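Local coordinates for protein toxin of toxin-antitoxin system (Rickettsia felis, PDB 3ZVK) that acts as the ribonuclease toxin of a type II toxin-antitoxin pair, cutting single-stranded RNA with magnesium as cofactor and inhibiting growth when expressed in bacteria or yeast, at residues 71-85 with 99-111. The protein carries 1 engineered substitution. Numbering follows the deposited sequence.
Sequences IDFSAKCTFYYGELR and DLLIASHAIAENA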
# COMPACT_ATOMS: atom_id res chain seq x y z
N ILE A 71 -2.40 10.69 19.49
CA ILE A 71 -1.20 9.92 19.17
C ILE A 71 -1.51 8.44 19.22
O ILE A 71 -2.00 7.96 20.24
CB ILE A 71 0.04 10.31 20.05
CG1 ILE A 71 0.32 11.84 20.00
CG2 ILE A 71 1.29 9.48 19.65
CD1 ILE A 71 1.43 12.32 20.92
N ASP A 72 -1.25 7.73 18.13
CA ASP A 72 -1.47 6.29 18.01
C ASP A 72 -0.53 5.49 18.93
O ASP A 72 0.64 5.87 19.08
CB ASP A 72 -1.32 5.84 16.55
CG ASP A 72 -2.37 6.43 15.60
OD1 ASP A 72 -3.43 6.96 16.10
OD2 ASP A 72 -2.14 6.38 14.35
N PHE A 73 -1.05 4.42 19.56
CA PHE A 73 -0.21 3.58 20.42
C PHE A 73 0.63 2.73 19.46
O PHE A 73 0.12 1.87 18.76
CB PHE A 73 -1.05 2.74 21.39
CG PHE A 73 -0.21 1.93 22.34
CD1 PHE A 73 0.23 2.47 23.53
CD2 PHE A 73 0.17 0.62 22.02
CE1 PHE A 73 1.03 1.72 24.42
CE2 PHE A 73 0.98 -0.13 22.89
CZ PHE A 73 1.41 0.43 24.08
N SER A 74 1.91 3.06 19.37
CA SER A 74 2.86 2.47 18.43
C SER A 74 3.77 1.39 18.99
O SER A 74 3.85 1.24 20.18
CB SER A 74 3.71 3.57 17.81
OG SER A 74 4.29 4.34 18.86
N ALA A 75 4.48 0.69 18.12
CA ALA A 75 5.41 -0.38 18.46
C ALA A 75 6.52 0.08 19.42
O ALA A 75 6.95 -0.71 20.25
CB ALA A 75 6.01 -0.97 17.20
N LYS A 76 6.95 1.36 19.35
CA LYS A 76 7.98 1.88 20.25
C LYS A 76 7.55 1.88 21.72
O LYS A 76 8.41 1.72 22.58
CB LYS A 76 8.53 3.24 19.79
CG LYS A 76 7.57 4.42 19.87
CD LYS A 76 8.31 5.73 20.03
CE LYS A 76 7.38 6.90 19.86
NZ LYS A 76 8.11 8.19 19.93
N CYS A 77 6.22 1.97 22.00
CA CYS A 77 5.67 1.96 23.37
C CYS A 77 5.69 0.60 24.02
O CYS A 77 5.72 0.52 25.25
CB CYS A 77 4.26 2.53 23.39
SG CYS A 77 4.07 4.06 22.46
N THR A 78 5.60 -0.46 23.20
CA THR A 78 5.52 -1.86 23.63
C THR A 78 6.66 -2.31 24.58
O THR A 78 6.38 -3.02 25.56
CB THR A 78 5.31 -2.77 22.43
OG1 THR A 78 6.50 -2.83 21.64
CG2 THR A 78 4.14 -2.33 21.57
N PHE A 79 7.94 -1.92 24.30
CA PHE A 79 9.08 -2.29 25.14
C PHE A 79 8.94 -1.70 26.55
O PHE A 79 9.19 -2.41 27.54
CB PHE A 79 10.43 -1.90 24.50
CG PHE A 79 11.60 -2.04 25.46
CD1 PHE A 79 12.15 -3.28 25.73
CD2 PHE A 79 12.11 -0.93 26.12
CE1 PHE A 79 13.20 -3.41 26.65
CE2 PHE A 79 13.17 -1.06 27.02
CZ PHE A 79 13.71 -2.30 27.28
N TYR A 80 8.52 -0.43 26.64
CA TYR A 80 8.32 0.30 27.89
C TYR A 80 7.20 -0.29 28.70
O TYR A 80 7.36 -0.44 29.91
CB TYR A 80 8.13 1.80 27.64
CG TYR A 80 9.31 2.41 26.92
CD1 TYR A 80 10.49 2.70 27.60
CD2 TYR A 80 9.28 2.61 25.54
CE1 TYR A 80 11.59 3.23 26.93
CE2 TYR A 80 10.39 3.14 24.87
CZ TYR A 80 11.54 3.44 25.57
OH TYR A 80 12.62 3.98 24.92
N TYR A 81 6.09 -0.68 28.04
CA TYR A 81 4.95 -1.37 28.67
C TYR A 81 5.39 -2.67 29.36
O TYR A 81 5.01 -2.92 30.50
CB TYR A 81 3.85 -1.67 27.62
CG TYR A 81 2.73 -2.54 28.15
CD1 TYR A 81 1.64 -1.97 28.80
CD2 TYR A 81 2.76 -3.92 28.01
CE1 TYR A 81 0.60 -2.76 29.27
CE2 TYR A 81 1.73 -4.72 28.51
CZ TYR A 81 0.64 -4.13 29.12
OH TYR A 81 -0.38 -4.91 29.60
N GLY A 82 6.14 -3.51 28.63
CA GLY A 82 6.63 -4.79 29.11
C GLY A 82 7.49 -4.65 30.34
O GLY A 82 7.31 -5.41 31.30
N GLU A 83 8.40 -3.66 30.33
CA GLU A 83 9.32 -3.38 31.44
C GLU A 83 8.59 -2.82 32.66
O GLU A 83 8.85 -3.25 33.78
CB GLU A 83 10.44 -2.43 30.98
CG GLU A 83 11.44 -3.06 30.03
CD GLU A 83 12.39 -4.06 30.66
OE1 GLU A 83 13.37 -3.62 31.30
OE2 GLU A 83 12.17 -5.29 30.50
N LEU A 84 7.67 -1.87 32.45
CA LEU A 84 6.87 -1.22 33.48
C LEU A 84 5.92 -2.22 34.19
O LEU A 84 5.89 -2.26 35.42
CB LEU A 84 6.10 -0.01 32.89
CG LEU A 84 5.18 0.78 33.83
CD1 LEU A 84 5.94 1.34 35.03
CD2 LEU A 84 4.48 1.91 33.08
N ARG A 85 5.17 -3.02 33.41
CA ARG A 85 4.24 -4.01 33.96
C ARG A 85 4.96 -5.02 34.84
O ARG A 85 4.48 -5.31 35.94
CB ARG A 85 3.45 -4.71 32.83
CG ARG A 85 2.29 -5.51 33.39
CD ARG A 85 1.33 -5.98 32.35
NE ARG A 85 0.58 -7.13 32.85
CZ ARG A 85 -0.25 -7.86 32.13
NH1 ARG A 85 -0.45 -7.58 30.85
NH2 ARG A 85 -0.85 -8.90 32.66
N ASP A 99 -4.45 2.24 31.99
CA ASP A 99 -3.55 3.20 32.65
C ASP A 99 -2.07 2.80 32.52
O ASP A 99 -1.23 3.66 32.28
CB ASP A 99 -4.00 3.56 34.07
CG ASP A 99 -5.21 4.48 34.09
OD1 ASP A 99 -5.61 4.97 33.01
OD2 ASP A 99 -5.75 4.74 35.19
N LEU A 100 -1.78 1.49 32.54
CA LEU A 100 -0.45 0.94 32.29
C LEU A 100 -0.03 1.25 30.79
O LEU A 100 1.10 1.69 30.56
CB LEU A 100 -0.48 -0.58 32.53
CG LEU A 100 0.73 -1.26 33.18
CD1 LEU A 100 1.50 -0.33 34.07
CD2 LEU A 100 0.29 -2.43 34.03
N LEU A 101 -0.96 1.10 29.83
CA LEU A 101 -0.72 1.39 28.41
C LEU A 101 -0.51 2.89 28.21
O LEU A 101 0.41 3.29 27.50
CB LEU A 101 -1.89 0.88 27.52
CG LEU A 101 -1.98 -0.64 27.29
CD1 LEU A 101 -3.32 -1.04 26.76
CD2 LEU A 101 -0.97 -1.11 26.28
N ILE A 102 -1.36 3.70 28.86
CA ILE A 102 -1.34 5.16 28.84
C ILE A 102 -0.00 5.68 29.36
O ILE A 102 0.58 6.53 28.70
CB ILE A 102 -2.58 5.74 29.59
CG1 ILE A 102 -3.86 5.52 28.75
CG2 ILE A 102 -2.42 7.25 29.90
CD1 ILE A 102 -5.15 5.23 29.56
N ALA A 103 0.48 5.15 30.51
CA ALA A 103 1.74 5.51 31.17
C ALA A 103 2.94 5.15 30.30
O ALA A 103 3.83 5.98 30.11
CB ALA A 103 1.85 4.84 32.54
N SER A 104 2.91 3.93 29.71
CA SER A 104 3.93 3.39 28.79
C SER A 104 4.12 4.32 27.61
O SER A 104 5.25 4.52 27.16
CB SER A 104 3.48 2.03 28.24
OG SER A 104 3.37 1.10 29.30
N HIS A 105 3.00 4.83 27.08
CA HIS A 105 2.90 5.72 25.93
C HIS A 105 3.57 7.06 26.24
O HIS A 105 4.36 7.51 25.42
CB HIS A 105 1.43 5.89 25.48
CG HIS A 105 1.30 6.35 24.06
ND1 HIS A 105 0.07 6.45 23.46
CD2 HIS A 105 2.25 6.73 23.17
CE1 HIS A 105 0.30 6.87 22.23
NE2 HIS A 105 1.59 7.03 22.01
N ALA A 106 3.29 7.67 27.42
CA ALA A 106 3.94 8.92 27.84
C ALA A 106 5.46 8.69 27.98
O ALA A 106 6.24 9.50 27.50
CB ALA A 106 3.35 9.44 29.14
N ILE A 107 5.87 7.55 28.58
CA ILE A 107 7.28 7.20 28.75
C ILE A 107 7.95 7.10 27.38
O ILE A 107 9.00 7.72 27.17
CB ILE A 107 7.49 5.92 29.64
CG1 ILE A 107 7.08 6.15 31.09
CG2 ILE A 107 8.95 5.45 29.61
CD1 ILE A 107 6.75 4.89 31.92
N ALA A 108 7.34 6.36 26.44
CA ALA A 108 7.85 6.16 25.08
C ALA A 108 7.96 7.45 24.26
O ALA A 108 8.85 7.54 23.40
CB ALA A 108 7.01 5.15 24.35
N GLU A 109 7.07 8.43 24.51
CA GLU A 109 7.07 9.73 23.82
C GLU A 109 7.93 10.78 24.57
O GLU A 109 8.11 11.89 24.07
CB GLU A 109 5.62 10.25 23.63
CG GLU A 109 4.71 9.41 22.75
CD GLU A 109 5.05 9.21 21.28
OE1 GLU A 109 5.94 9.91 20.77
OE2 GLU A 109 4.40 8.35 20.64
N ASN A 110 8.43 10.43 25.76
CA ASN A 110 9.19 11.30 26.67
C ASN A 110 8.34 12.53 27.02
O ASN A 110 8.80 13.66 26.98
CB ASN A 110 10.58 11.65 26.13
CG ASN A 110 11.56 11.75 27.25
OD1 ASN A 110 11.56 12.71 28.04
ND2 ASN A 110 12.35 10.69 27.41
N ALA A 111 7.08 12.28 27.33
CA ALA A 111 6.06 13.27 27.62
C ALA A 111 5.75 13.39 29.11
O ALA A 111 6.00 12.46 29.87
CB ALA A 111 4.79 12.89 26.85
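The H105 ring receives the edge of the F73 ring on its face, an edge-to-face pair with planes at 83° and centroids 5.5 Å apart. In the imidazole plane, at its edge, lie I71 O, 3.2 Å from H105 CE1, and E109 OE2, which accepts a weak hydrogen bond from H105 NE2; with ND1 hydrogen-bonded to S37 OG, the two bias the flip of the ring. C77 SG comes obliquely, 3.3 Å from H105 CD2. F73, its CG anti to the backbone N (chi1 -177°), points its own edge at L101 O and sets CZ 3.6 Å from L101 CD2. That same methyl touches the Y81 ring obliquely, while S104 OG sits at the Y81 ring edge and hydrogen-bonds to L100 O (2.7 Å), which S104 N reaches from the opposite face of its plane. The Y80 ring has F79 CD2 over one face and the A108 backbone N toward the rim of the other; Y80 CD2 meets A108 CB at 3.6 Å. L84 enters as a knob among L100, A103, S104 and I107. Beside H105, K76 NZ makes a salt bridge with E109 OE1 (2.9 Å), from above the carboxylate plane. Small A108 and S104 face C77 and Y81; the axes of 75-85 and 99-109 approach to 8.2 Å, crossing at 119°. Two successive PIN-domain helices thus pack together, 97-109 lying on the parallel sheet through I102 and A106 against L113, while 75-90 also meets a second toxin subunit.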